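Motility-associated killing factor MakB (Vibrio cholerae serotype O1, PDB 6W1W) probably serves as one component of a three-component cytotoxin structurally related to alpha-pore-forming toxins. Local coordinates at residues S224-S230 against T351-Q355; L177-V181 against L218-G222. One frame throughout, in Å; residues are numbered along the deposited sequence.

Contact 1. Residues S224-S230 against T351-Q355; sequences SAYSTIS and TIQEQ
The ring of Y226 reaches from helix 225-230 to the C-terminal strand 351-354 and presents its edge to the carbonyl of I352. The carbonyl carbon lies in the ring plane at that edge, and I352 O sits near Y226 CE1. The hydroxyl makes only a weak hydrogen bond here, Y226 OH to I352 O at 3.4 Å. One face is approached from within the helix by S230 OG, set toward the rim; the same hydroxyl donates to Y226 O, which S230 N also engages. The carboxylate of E354 is turned 68° from the ring plane, and its OE1 reaches the root of the tyrosine at Y226 CB. With CG anti to the backbone N and the chain extended beyond it, E354 lies across the tyrosine. I352 CG2 packs against Y226 CE1 at 3.8 Å, while I352 CD1 meets I229 CG2 at 4.0 Å. S224 OG caps the helix N-terminus, accepting from S227 N at 3.0 Å. Helix and strand run nearly antiparallel, at 169°. The strand pairs with strand 338-346 at the sheet edge, while A225 and I229 of the short helix also rest on strands 193-203 and 209-220.

Contact 2. Residues L177-V181 against L218-G222; sequences LGANV and LFTVG
L177 approaches residues 218-222 mainly with its backbone, its carbonyl carbon lying 4.2 Å from L218 CD1. G178 follows, its CA 3.6 Å from that same methyl group; L218 CG stands anti to the L218 backbone N (chi1 -178°), which brings the branch end toward the loop. The glycine also makes a CA-H...O contact, with G178 CA 3.3 Å from F219 O. That oxygen accepts the one hydrogen bond between the segments, from A179 N, nearly straight (172°); its 2.5 Å length is very short and doubtful at this resolution. F219 belongs to strand 209-220, which is outermost in the four-stranded sheet and bonds through L218 and T220 to strand 193-203; the irregular 177-181 segment, emerging from helix 157-176, thus joins the outer edge of that strand through this backbone bond alongside apolar contacts. The methyl of A179 continues past the carbonyl to V221 CG1, 3.6 Å from A179 CB. N180 turns its side chain away, but N180 O is hydrogen-bonded to the hydroxyl of Y192. V181 ends the segment with CG2 beside the backbone N, where it lies obliquely to the F219 ring at 4.2 Å from F219 CD1, and both of these side chains also touch helix 9-35, on Y20 and L24.

Overall arrangement
The two contacts lie in series along the chain, contact 2 closing before contact 1 opens, with centres 14 Å apart on the same side of the molecule's centre. They share one mixed sheet: contact 2 uses the end of its outermost strand 209-220, contact 1 the opposite outer strand 351-354. Helix 225-230, which follows strand 209-220 directly, links them, since L177 CD1 packs on I229 CA at 3.7 Å and L218 CD2 on A225 CB at 3.9 Å. Loop, sheet and C-terminus thus lie together beside the long helical bundle, in an arrangement consistent with the strand-bearing head of ClyA-like alpha-pore-forming toxins.

Contact 1. Residues S224-S230 against T351-Q355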
loop_
_atom_site.group_PDB
_atom_site.type_symbol
_atom_site.label_atom_id
_atom_site.label_comp_id
_atom_site.label_asym_id
_atom_site.label_seq_id
_atom_site.Cartn_x
_atom_site.Cartn_y
_atom_site.Cartn_z
ATOM N N SER A 224 -15.872 14.319 0.100
ATOM C CA SER A 224 -14.756 14.603 -0.788
ATOM C C SER A 224 -13.492 14.873 0.020
ATOM O O SER A 224 -13.543 15.240 1.197
ATOM C CB SER A 224 -15.062 15.804 -1.688
ATOM O OG SER A 224 -14.836 17.030 -1.016
ATOM N N ALA A 225 -12.343 14.683 -0.633
ATOM C CA ALA A 225 -11.073 14.930 0.037
ATOM C C ALA A 225 -10.873 16.413 0.324
ATOM O O ALA A 225 -10.321 16.768 1.372
ATOM C CB ALA A 225 -9.922 14.385 -0.801
ATOM N N TYR A 226 -11.317 17.288 -0.584
ATOM C CA TYR A 226 -11.247 18.723 -0.316
ATOM C C TYR A 226 -12.044 19.089 0.930
ATOM O O TYR A 226 -11.592 19.900 1.750
ATOM C CB TYR A 226 -11.758 19.516 -1.519
ATOM C CG TYR A 226 -11.717 21.014 -1.328
ATOM C CD1 TYR A 226 -10.528 21.716 -1.439
ATOM C CD2 TYR A 226 -12.869 21.730 -1.043
ATOM C CE1 TYR A 226 -10.489 23.092 -1.267
ATOM C CE2 TYR A 226 -12.839 23.108 -0.869
ATOM C CZ TYR A 226 -11.649 23.783 -0.983
ATOM O OH TYR A 226 -11.614 25.149 -0.812
ATOM N N SER A 227 -13.226 18.484 1.096
ATOM C CA SER A 227 -14.095 18.830 2.219
ATOM C C SER A 227 -13.421 18.548 3.555
ATOM O O SER A 227 -13.498 19.361 4.483
ATOM C CB SER A 227 -15.418 18.067 2.120
ATOM O OG SER A 227 -16.298 18.659 1.181
ATOM N N THR A 228 -12.756 17.402 3.677
ATOM C CA THR A 228 -12.194 17.030 4.966
ATOM C C THR A 228 -10.916 17.801 5.270
ATOM O O THR A 228 -10.590 18.009 6.444
ATOM C CB THR A 228 -11.955 15.515 5.009
ATOM O OG1 THR A 228 -11.662 15.099 6.351
ATOM C CG2 THR A 228 -10.814 15.105 4.077
ATOM N N ILE A 229 -10.200 18.256 4.240
ATOM C CA ILE A 229 -8.920 18.928 4.455
ATOM C C ILE A 229 -9.128 20.402 4.780
ATOM O O ILE A 229 -8.568 20.921 5.752
ATOM C CB ILE A 229 -7.997 18.753 3.230
ATOM C CG1 ILE A 229 -7.632 17.284 3.024
ATOM C CG2 ILE A 229 -6.737 19.614 3.380
ATOM C CD1 ILE A 229 -6.829 17.019 1.744
ATOM N N SER A 230 -9.920 21.103 3.960
ATOM C CA SER A 230 -10.150 22.526 4.190
ATOM C C SER A 230 -10.845 22.777 5.524
ATOM O O SER A 230 -10.596 23.799 6.170
ATOM C CB SER A 230 -10.959 23.123 3.037
ATOM O OG SER A 230 -12.050 22.292 2.692
ATOM N N THR A 351 -2.939 28.294 0.792
ATOM C CA THR A 351 -4.146 28.051 0.017
ATOM C C THR A 351 -4.369 26.553 -0.169
ATOM O O THR A 351 -3.421 25.765 -0.194
ATOM C CB THR A 351 -4.059 28.742 -1.347
ATOM O OG1 THR A 351 -2.854 28.341 -2.008
ATOM C CG2 THR A 351 -4.027 30.242 -1.170
ATOM N N ILE A 352 -5.639 26.167 -0.295
ATOM C CA ILE A 352 -6.048 24.772 -0.481
ATOM C C ILE A 352 -7.080 24.767 -1.603
ATOM O O ILE A 352 -8.252 25.093 -1.381
ATOM C CB ILE A 352 -6.620 24.144 0.796
ATOM C CG1 ILE A 352 -5.558 24.097 1.894
ATOM C CG2 ILE A 352 -7.174 22.752 0.518
ATOM C CD1 ILE A 352 -6.057 23.505 3.184
ATOM N N GLN A 353 -6.652 24.421 -2.813
ATOM C CA GLN A 353 -7.535 24.372 -3.967
ATOM C C GLN A 353 -7.985 22.939 -4.225
ATOM O O GLN A 353 -7.607 21.998 -3.524
ATOM C CB GLN A 353 -6.850 24.944 -5.210
ATOM C CG GLN A 353 -6.711 26.450 -5.227
ATOM C CD GLN A 353 -5.328 26.910 -4.815
ATOM O OE1 GLN A 353 -4.471 26.099 -4.447
ATOM N NE2 GLN A 353 -5.098 28.218 -4.878
ATOM N N GLU A 354 -8.808 22.779 -5.257
ATOM C CA GLU A 354 -9.234 21.474 -5.736
ATOM C C GLU A 354 -9.154 21.490 -7.255
ATOM O O GLU A 354 -9.799 22.319 -7.903
ATOM C CB GLU A 354 -10.650 21.133 -5.263
ATOM C CG GLU A 354 -11.297 20.006 -6.055
ATOM C CD GLU A 354 -12.667 19.616 -5.533
ATOM O OE1 GLU A 354 -12.740 18.976 -4.462
ATOM O OE2 GLU A 354 -13.671 19.948 -6.198
ATOM N N GLN A 355 -8.344 20.600 -7.816
ATOM C CA GLN A 355 -8.198 20.512 -9.263
ATOM C C GLN A 355 -9.083 19.406 -9.827
ATOM O O GLN A 355 -10.311 19.489 -9.768
ATOM C CB GLN A 355 -6.733 20.271 -9.652
ATOM C CG GLN A 355 -5.942 21.540 -9.969
ATOM C CD GLN A 355 -5.599 22.353 -8.733
ATOM O OE1 GLN A 355 -5.453 21.809 -7.639
ATOM N NE2 GLN A 355 -5.464 23.665 -8.905
#

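Contact 2. Residues L177-V181 against L218-G222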
loop_
_atom_site.group_PDB
_atom_site.type_symbol
_atom_site.label_atom_id
_atom_site.label_comp_id
_atom_site.label_asym_id
_atom_site.label_seq_id
_atom_site.Cartn_x
_atom_site.Cartn_y
_atom_site.Cartn_z
ATOM N N LEU A 177 -7.054 12.435 8.571
ATOM C CA LEU A 177 -8.367 12.567 7.951
ATOM C C LEU A 177 -8.733 11.368 7.089
ATOM O O LEU A 177 -9.906 11.234 6.719
ATOM C CB LEU A 177 -8.427 13.836 7.102
ATOM C CG LEU A 177 -7.674 15.048 7.649
ATOM C CD1 LEU A 177 -7.732 16.211 6.670
ATOM C CD2 LEU A 177 -8.214 15.456 9.010
ATOM N N GLY A 178 -7.771 10.501 6.768
ATOM C CA GLY A 178 -8.036 9.390 5.867
ATOM C C GLY A 178 -8.768 8.241 6.550
ATOM O O GLY A 178 -8.498 7.887 7.700
ATOM N N ALA A 179 -9.693 7.641 5.805
ATOM C CA ALA A 179 -10.465 6.514 6.303
ATOM C C ALA A 179 -9.597 5.269 6.436
ATOM O O ALA A 179 -8.664 5.044 5.659
ATOM C CB ALA A 179 -11.633 6.215 5.363
ATOM N N ASN A 180 -9.919 4.450 7.431
ATOM C CA ASN A 180 -9.283 3.152 7.599
ATOM C C ASN A 180 -10.040 2.106 6.792
ATOM O O ASN A 180 -11.274 2.057 6.829
ATOM C CB ASN A 180 -9.236 2.757 9.076
ATOM C CG ASN A 180 -8.169 3.509 9.843
ATOM O OD1 ASN A 180 -7.122 3.854 9.295
ATOM N ND2 ASN A 180 -8.428 3.767 11.121
ATOM N N VAL A 181 -9.299 1.279 6.062
ATOM C CA VAL A 181 -9.885 0.230 5.237
ATOM C C VAL A 181 -9.927 -1.050 6.067
ATOM O O VAL A 181 -8.883 -1.615 6.406
ATOM C CB VAL A 181 -9.097 0.030 3.938
ATOM C CG1 VAL A 181 -9.983 -0.609 2.878
ATOM C CG2 VAL A 181 -8.523 1.360 3.450
ATOM N N LEU A 218 -5.286 10.025 -0.480
ATOM C CA LEU A 218 -6.100 10.135 0.721
ATOM C C LEU A 218 -7.370 9.324 0.506
ATOM O O LEU A 218 -8.006 9.431 -0.548
ATOM C CB LEU A 218 -6.424 11.604 1.021
ATOM C CG LEU A 218 -7.240 11.932 2.275
ATOM C CD1 LEU A 218 -6.434 11.681 3.537
ATOM C CD2 LEU A 218 -7.734 13.372 2.220
ATOM N N PHE A 219 -7.727 8.500 1.487
ATOM C CA PHE A 219 -8.894 7.631 1.384
ATOM C C PHE A 219 -10.052 8.208 2.203
ATOM O O PHE A 219 -9.946 8.350 3.427
ATOM C CB PHE A 219 -8.554 6.211 1.846
ATOM C CG PHE A 219 -7.669 5.458 0.894
ATOM C CD1 PHE A 219 -6.755 4.527 1.368
ATOM C CD2 PHE A 219 -7.751 5.670 -0.475
ATOM C CE1 PHE A 219 -5.934 3.829 0.495
ATOM C CE2 PHE A 219 -6.931 4.975 -1.356
ATOM C CZ PHE A 219 -6.024 4.055 -0.869
ATOM N N THR A 220 -11.157 8.525 1.529
ATOM C CA THR A 220 -12.356 9.038 2.177
ATOM C C THR A 220 -13.528 8.101 1.906
ATOM O O THR A 220 -13.603 7.471 0.849
ATOM C CB THR A 220 -12.695 10.459 1.694
ATOM O OG1 THR A 220 -12.925 10.447 0.279
ATOM C CG2 THR A 220 -11.556 11.418 2.011
ATOM N N VAL A 221 -14.450 8.019 2.870
ATOM C CA VAL A 221 -15.526 7.033 2.786
ATOM C C VAL A 221 -16.696 7.556 1.962
ATOM O O VAL A 221 -17.209 6.854 1.085
ATOM C CB VAL A 221 -15.972 6.604 4.196
ATOM C CG1 VAL A 221 -15.099 5.471 4.700
ATOM C CG2 VAL A 221 -15.930 7.789 5.153
ATOM N N GLY A 222 -17.147 8.781 2.229
ATOM C CA GLY A 222 -18.325 9.293 1.557
ATOM C C GLY A 222 -18.233 10.742 1.122
ATOM O O GLY A 222 -18.847 11.138 0.127
#